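Local coordinates for protein geranyltranstransferase (PDB 3NPK) that probably catalyses the head-to-tail joining of isopentenyl diphosphate to geranyl diphosphate, giving farnesyl diphosphate and releasing pyrophosphate, at residues 69-74 with 114-119; 81-86 with 96-101. One frame throughout, in Å; residues are numbered along the deposited sequence.

Contact 1 of 2, residues 69-74 with 114-119; sequences LEFIHT and NTEAFL. With PPV (pyrophosphate), chain C.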
loop_
_atom_site.group_PDB
_atom_site.type_symbol
_atom_site.label_atom_id
_atom_site.label_comp_id
_atom_site.label_asym_id
_atom_site.label_seq_id
_atom_site.Cartn_x
_atom_site.Cartn_y
_atom_site.Cartn_z
ATOM N N LEU A 69 8.492 0.826 7.686
ATOM C CA LEU A 69 8.786 -0.608 7.672
ATOM C C LEU A 69 7.879 -1.375 8.612
ATOM O O LEU A 69 7.340 -2.425 8.240
ATOM C CB LEU A 69 10.234 -0.878 8.065
ATOM C CG LEU A 69 11.283 -0.800 6.977
ATOM C CD1 LEU A 69 12.658 -0.755 7.651
ATOM C CD2 LEU A 69 11.156 -1.982 6.023
ATOM N N GLU A 70 7.703 -0.849 9.824
ATOM C CA GLU A 70 6.866 -1.538 10.799
ATOM C C GLU A 70 5.370 -1.442 10.451
ATOM O O GLU A 70 4.604 -2.356 10.782
ATOM C CB GLU A 70 7.175 -1.054 12.220
ATOM C CG GLU A 70 8.594 -1.423 12.624
ATOM C CD GLU A 70 8.836 -2.937 12.800
ATOM O OE1 GLU A 70 7.902 -3.699 13.163
ATOM O OE2 GLU A 70 9.987 -3.366 12.593
ATOM N N PHE A 71 4.964 -0.376 9.759
ATOM C CA PHE A 71 3.579 -0.301 9.269
ATOM C C PHE A 71 3.339 -1.416 8.253
ATOM O O PHE A 71 2.302 -2.082 8.292
ATOM C CB PHE A 71 3.266 1.052 8.612
ATOM C CG PHE A 71 3.001 2.192 9.587
ATOM C CD1 PHE A 71 3.146 2.045 10.959
ATOM C CD2 PHE A 71 2.628 3.426 9.096
ATOM C CE1 PHE A 71 2.901 3.118 11.824
ATOM C CE2 PHE A 71 2.388 4.505 9.937
ATOM C CZ PHE A 71 2.525 4.348 11.308
ATOM N N ILE A 72 4.272 -1.595 7.318
ATOM C CA ILE A 72 4.138 -2.660 6.329
ATOM C C ILE A 72 4.108 -3.992 7.030
ATOM O O ILE A 72 3.270 -4.837 6.735
ATOM C CB ILE A 72 5.328 -2.669 5.341
ATOM C CG1 ILE A 72 5.218 -1.470 4.396
ATOM C CG2 ILE A 72 5.434 -4.036 4.588
ATOM C CD1 ILE A 72 4.024 -1.541 3.462
ATOM N N HIS A 73 5.044 -4.200 7.943
ATOM C CA HIS A 73 5.120 -5.487 8.611
ATOM C C HIS A 73 3.826 -5.781 9.383
ATOM O O HIS A 73 3.275 -6.887 9.308
ATOM C CB HIS A 73 6.354 -5.529 9.504
ATOM C CG HIS A 73 6.520 -6.828 10.212
ATOM N ND1 HIS A 73 6.571 -6.936 11.583
ATOM C CD2 HIS A 73 6.613 -8.086 9.726
ATOM C CE1 HIS A 73 6.720 -8.208 11.913
ATOM N NE2 HIS A 73 6.731 -8.927 10.804
ATOM N N THR A 74 3.348 -4.795 10.134
ATOM C CA THR A 74 2.114 -4.989 10.895
ATOM C C THR A 74 0.910 -5.243 9.988
ATOM O O THR A 74 0.086 -6.128 10.288
ATOM C CB THR A 74 1.871 -3.806 11.851
ATOM O OG1 THR A 74 2.876 -3.825 12.866
ATOM C CG2 THR A 74 0.493 -3.888 12.522
ATOM N N ASN A 114 -0.789 -0.344 4.932
ATOM C CA ASN A 114 -0.025 -0.523 3.697
ATOM C C ASN A 114 0.158 0.856 3.053
ATOM O O ASN A 114 1.278 1.311 2.810
ATOM C CB ASN A 114 -0.817 -1.488 2.797
ATOM C CG ASN A 114 -0.083 -1.898 1.522
ATOM O OD1 ASN A 114 1.017 -1.414 1.218
ATOM N ND2 ASN A 114 -0.691 -2.834 0.779
ATOM N N THR A 115 -0.949 1.550 2.808
ATOM C CA THR A 115 -0.871 2.875 2.173
ATOM C C THR A 115 -0.161 3.889 3.064
ATOM O O THR A 115 0.618 4.723 2.580
ATOM C CB THR A 115 -2.277 3.368 1.816
ATOM O OG1 THR A 115 -2.898 2.384 0.984
ATOM C CG2 THR A 115 -2.241 4.701 1.071
ATOM N N GLU A 116 -0.402 3.813 4.364
ATOM C CA GLU A 116 0.161 4.814 5.274
ATOM C C GLU A 116 1.687 4.723 5.356
ATOM O O GLU A 116 2.359 5.723 5.633
ATOM C CB GLU A 116 -0.450 4.685 6.666
ATOM C CG GLU A 116 -0.285 5.921 7.537
ATOM C CD GLU A 116 -1.165 7.104 7.133
ATOM O OE1 GLU A 116 -1.924 7.023 6.140
ATOM O OE2 GLU A 116 -1.086 8.139 7.828
ATOM N N ALA A 117 2.236 3.540 5.104
ATOM C CA ALA A 117 3.686 3.395 5.110
ATOM C C ALA A 117 4.282 4.368 4.090
ATOM O O ALA A 117 5.315 5.008 4.339
ATOM C CB ALA A 117 4.092 1.964 4.770
ATOM N N PHE A 118 3.619 4.475 2.942
ATOM C CA PHE A 118 4.099 5.371 1.900
ATOM C C PHE A 118 3.855 6.843 2.204
ATOM O O PHE A 118 4.676 7.691 1.840
ATOM C CB PHE A 118 3.591 4.919 0.534
ATOM C CG PHE A 118 4.088 3.564 0.197
ATOM C CD1 PHE A 118 5.404 3.400 -0.175
ATOM C CD2 PHE A 118 3.305 2.427 0.407
ATOM C CE1 PHE A 118 5.916 2.133 -0.425
ATOM C CE2 PHE A 118 3.814 1.162 0.178
ATOM C CZ PHE A 118 5.124 1.011 -0.227
ATOM N N LEU A 119 2.742 7.153 2.863
ATOM C CA LEU A 119 2.522 8.524 3.317
ATOM C C LEU A 119 3.624 8.946 4.291
ATOM O O LEU A 119 4.214 10.016 4.153
ATOM C CB LEU A 119 1.142 8.683 3.968
ATOM C CG LEU A 119 0.740 10.120 4.316
ATOM C CD1 LEU A 119 0.721 11.007 3.062
ATOM C CD2 LEU A 119 -0.628 10.124 4.974
HETATM O O11 PPV C . 7.116 -12.230 12.645
HETATM P P1 PPV C . 8.013 -11.471 13.802
HETATM O O21 PPV C . 8.888 -12.548 14.686
HETATM O O31 PPV C . 8.945 -10.526 13.186
HETATM O OPP PPV C . 6.914 -10.796 14.816
HETATM P P2 PPV C . 6.963 -9.349 15.583
HETATM O O12 PPV C . 5.583 -9.400 16.484
HETATM O O22 PPV C . 6.787 -8.130 14.522
HETATM O O32 PPV C . 8.150 -9.212 16.444
#
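In the helical core of this prenyl synthase, beside the pyrophosphate pocket, Ile72 and Phe71 of helix 59-80 close around Ala117 of helix 103-122. The two segments run almost exactly antiparallel, at 174°, with their axes 8.1 Å apart at the closest point, a spacing consistent with the small methyl of Ala117 at the centre. Ala117 CB lies 3.6 Å from Ile72 CG1 and 4.0 Å from Phe71 CB. Ile72 CG1 stands anti to the carbonyl carbon (chi1 -72°), and the next bend carries CD1 over the same methyl and toward Asn114 OD1, 3.8 Å away, an apolar touch on an amide oxygen. That oxygen's hydrogen bond goes to Thr115 of the second subunit. Ile72 CD1 lies 4.3 Å from Phe118 CE2, and the Phe118 ring in turn stacks on Phe118 of the second subunit. Such a helix pair, one member facing the pyrophosphate pocket and the other the second subunit, belongs to the all-alpha isoprenoid synthase fold. Phe71 takes the other flank: its ring lies alongside Glu116, Phe71 CE2 being 3.9 Å from Glu116 CG, while CD2 presents the ring edge to Ala117 N. The Glu116 chain bends at chi2 (73°), leading its carboxylate away from helix 59-80. On that helix, His73 lines the pyrophosphate pocket, and Thr74 OG1 is hydrogen-bonded to Arg92 NH1, whose guanidinium also hydrogen-bonds the pyrophosphate through NH2.

Contact 2 of 2, residues 81-86 with 96-101; sequences DLPAMD and TLHKSY
A loop-to-helix contact, made by van der Waals touches and one CH-pi interaction, joins Asp81 and Pro83, near the C-terminal end of helix 59-80, to His98 of the short helix 97-100 and Thr96 at its N-cap position. Pro83 CD sits over the imidazole of His98, 3.7 Å from the ring centroid and only 12° off the ring normal; its closest ring atom is His98 CD2, at 3.6 Å. Both faces have a neighbour, this proline methylene over the centre of one and Thr96 OG1 toward the rim of the other. His98 attains this place with CG wedged between its own backbone N and carbonyl carbon (chi1 60°), which folds the ring back over Thr96. His98 CE1 approaches Asp81 O to 3.1 Å, a close approach of a ring C-H to a carbonyl oxygen; ND1 and NE2 lie farther from this oxygen. Beside it, Thr96 CG2 lies 3.6 Å from Asp81 OD2, apolar methyl against carboxylate, while Thr96 OG1 is hydrogen-bonded to Ala88 O and Asp81 OD1 forms a salt bridge with Arg91. Leu82 O accepts from Met85 N at 2.9 Å, closing a type I turn. The sequence running from Asp80 and Asp81 to Asp86 is the first aspartate-rich motif of prenyl synthases, which in relatives binds the magnesium ions that hold the allylic diphosphate.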
loop_
_atom_site.group_PDB
_atom_site.type_symbol
_atom_site.label_atom_id
_atom_site.label_comp_id
_atom_site.label_asym_id
_atom_site.label_seq_id
_atom_site.Cartn_x
_atom_site.Cartn_y
_atom_site.Cartn_z
ATOM N N ASP A 81 -3.275 -13.106 9.313
ATOM C CA ASP A 81 -4.031 -13.718 10.411
ATOM C C ASP A 81 -5.514 -13.930 10.070
ATOM O O ASP A 81 -6.219 -14.631 10.807
ATOM C CB ASP A 81 -3.915 -12.864 11.688
ATOM C CG ASP A 81 -2.564 -13.008 12.370
ATOM O OD1 ASP A 81 -1.839 -13.975 12.050
ATOM O OD2 ASP A 81 -2.222 -12.153 13.222
ATOM N N LEU A 82 -5.979 -13.357 8.956
ATOM C CA LEU A 82 -7.398 -13.436 8.580
ATOM C C LEU A 82 -7.870 -14.879 8.436
ATOM O O LEU A 82 -7.089 -15.768 8.110
ATOM C CB LEU A 82 -7.658 -12.707 7.266
ATOM C CG LEU A 82 -7.659 -11.179 7.334
ATOM C CD1 LEU A 82 -7.656 -10.604 5.916
ATOM C CD2 LEU A 82 -8.862 -10.665 8.126
ATOM N N PRO A 83 -9.164 -15.118 8.674
ATOM C CA PRO A 83 -9.688 -16.481 8.521
ATOM C C PRO A 83 -9.358 -17.121 7.172
ATOM O O PRO A 83 -9.142 -18.335 7.135
ATOM C CB PRO A 83 -11.197 -16.289 8.668
ATOM C CG PRO A 83 -11.286 -15.134 9.642
ATOM C CD PRO A 83 -10.155 -14.203 9.255
ATOM N N ALA A 84 -9.329 -16.339 6.094
ATOM C CA ALA A 84 -9.048 -16.905 4.765
ATOM C C ALA A 84 -7.634 -17.469 4.691
ATOM O O ALA A 84 -7.354 -18.396 3.924
ATOM C CB ALA A 84 -9.240 -15.853 3.674
HETATM N N MSE A 85 -6.738 -16.889 5.480
HETATM C CA MSE A 85 -5.348 -17.321 5.466
HETATM C C MSE A 85 -4.999 -18.123 6.710
HETATM O O MSE A 85 -5.450 -19.269 6.832
HETATM C CB MSE A 85 -4.411 -16.142 5.198
HETATM C CG MSE A 85 -4.511 -15.737 3.731
HETATM SE SE MSE A 85 -3.316 -14.343 3.145
HETATM C CE MSE A 85 -4.481 -12.812 3.355
ATOM N N ASP A 86 -4.223 -17.561 7.632
ATOM C CA ASP A 86 -3.799 -18.342 8.803
ATOM C C ASP A 86 -4.919 -18.555 9.830
ATOM O O ASP A 86 -4.837 -19.469 10.650
ATOM C CB ASP A 86 -2.564 -17.739 9.494
ATOM C CG ASP A 86 -1.284 -17.915 8.695
ATOM O OD1 ASP A 86 -1.265 -18.690 7.715
ATOM O OD2 ASP A 86 -0.275 -17.275 9.067
ATOM N N THR A 96 -6.696 -11.165 17.711
ATOM C CA THR A 96 -6.537 -10.545 16.404
ATOM C C THR A 96 -7.658 -9.546 16.113
ATOM O O THR A 96 -8.729 -9.593 16.747
ATOM C CB THR A 96 -6.484 -11.619 15.324
ATOM O OG1 THR A 96 -7.503 -12.591 15.611
ATOM C CG2 THR A 96 -5.120 -12.294 15.339
ATOM N N LEU A 97 -7.422 -8.628 15.175
ATOM C CA LEU A 97 -8.411 -7.580 14.897
ATOM C C LEU A 97 -9.750 -8.124 14.435
ATOM O O LEU A 97 -10.791 -7.529 14.704
ATOM C CB LEU A 97 -7.907 -6.583 13.851
ATOM C CG LEU A 97 -6.833 -5.605 14.319
ATOM C CD1 LEU A 97 -6.480 -4.675 13.160
ATOM C CD2 LEU A 97 -7.264 -4.841 15.559
ATOM N N HIS A 98 -9.741 -9.236 13.710
ATOM C CA HIS A 98 -11.019 -9.732 13.218
ATOM C C HIS A 98 -11.823 -10.388 14.339
ATOM O O HIS A 98 -13.029 -10.550 14.207
ATOM C CB HIS A 98 -10.842 -10.670 12.020
ATOM C CG HIS A 98 -10.023 -11.875 12.318
ATOM N ND1 HIS A 98 -8.647 -11.876 12.245
ATOM C CD2 HIS A 98 -10.381 -13.118 12.716
ATOM C CE1 HIS A 98 -8.194 -13.074 12.567
ATOM N NE2 HIS A 98 -9.227 -13.845 12.861
ATOM N N LYS A 99 -11.158 -10.750 15.435
ATOM C CA LYS A 99 -11.864 -11.264 16.614
ATOM C C LYS A 99 -12.346 -10.131 17.521
ATOM O O LYS A 99 -13.470 -10.171 18.025
ATOM C CB LYS A 99 -10.959 -12.207 17.403
ATOM C CG LYS A 99 -10.429 -13.402 16.595
ATOM C CD LYS A 99 -11.537 -14.353 16.201
ATOM C CE LYS A 99 -12.218 -14.914 17.442
ATOM N NZ LYS A 99 -13.193 -15.997 17.119
ATOM N N SER A 100 -11.502 -9.127 17.746
ATOM C CA SER A 100 -11.885 -8.001 18.602
ATOM C C SER A 100 -12.916 -7.100 17.953
ATOM O O SER A 100 -13.788 -6.548 18.641
ATOM C CB SER A 100 -10.671 -7.162 18.982
ATOM O OG SER A 100 -9.907 -7.828 19.966
ATOM N N TYR A 101 -12.797 -6.927 16.640
ATOM C CA TYR A 101 -13.702 -6.078 15.880
ATOM C C TYR A 101 -14.513 -6.914 14.897
ATOM O O TYR A 101 -15.522 -7.509 15.278
ATOM C CB TYR A 101 -12.927 -4.941 15.215
ATOM C CG TYR A 101 -12.314 -4.037 16.250
ATOM C CD1 TYR A 101 -10.956 -4.088 16.542
ATOM C CD2 TYR A 101 -13.109 -3.145 16.967
ATOM C CE1 TYR A 101 -10.402 -3.263 17.518
ATOM C CE2 TYR A 101 -12.572 -2.322 17.933
ATOM C CZ TYR A 101 -11.221 -2.381 18.209
ATOM O OH TYR A 101 -10.696 -1.549 19.183
#

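In the fold
Both contacts draw on helix 59-80 or the loop after it, and on helix 103-122, which carries one side of contact 1 and packs against Leu82 and Pro83 of contact 2. Contact 1 is core: about 10 Å from the chain centre, all six touching residues buried, a long-helix pairing of mainly apolar groups. Contact 2 is peripheral, some 20 Å out, yet largely buried, with three of five touching residues buried and none exposed. Its chemistry is more polar: a carbonyl oxygen and a proline methylene meet an imidazole, and a carboxylate meets a threonine methyl. Contact 2 is nested within the span closed by contact 1, and both reach the second subunit.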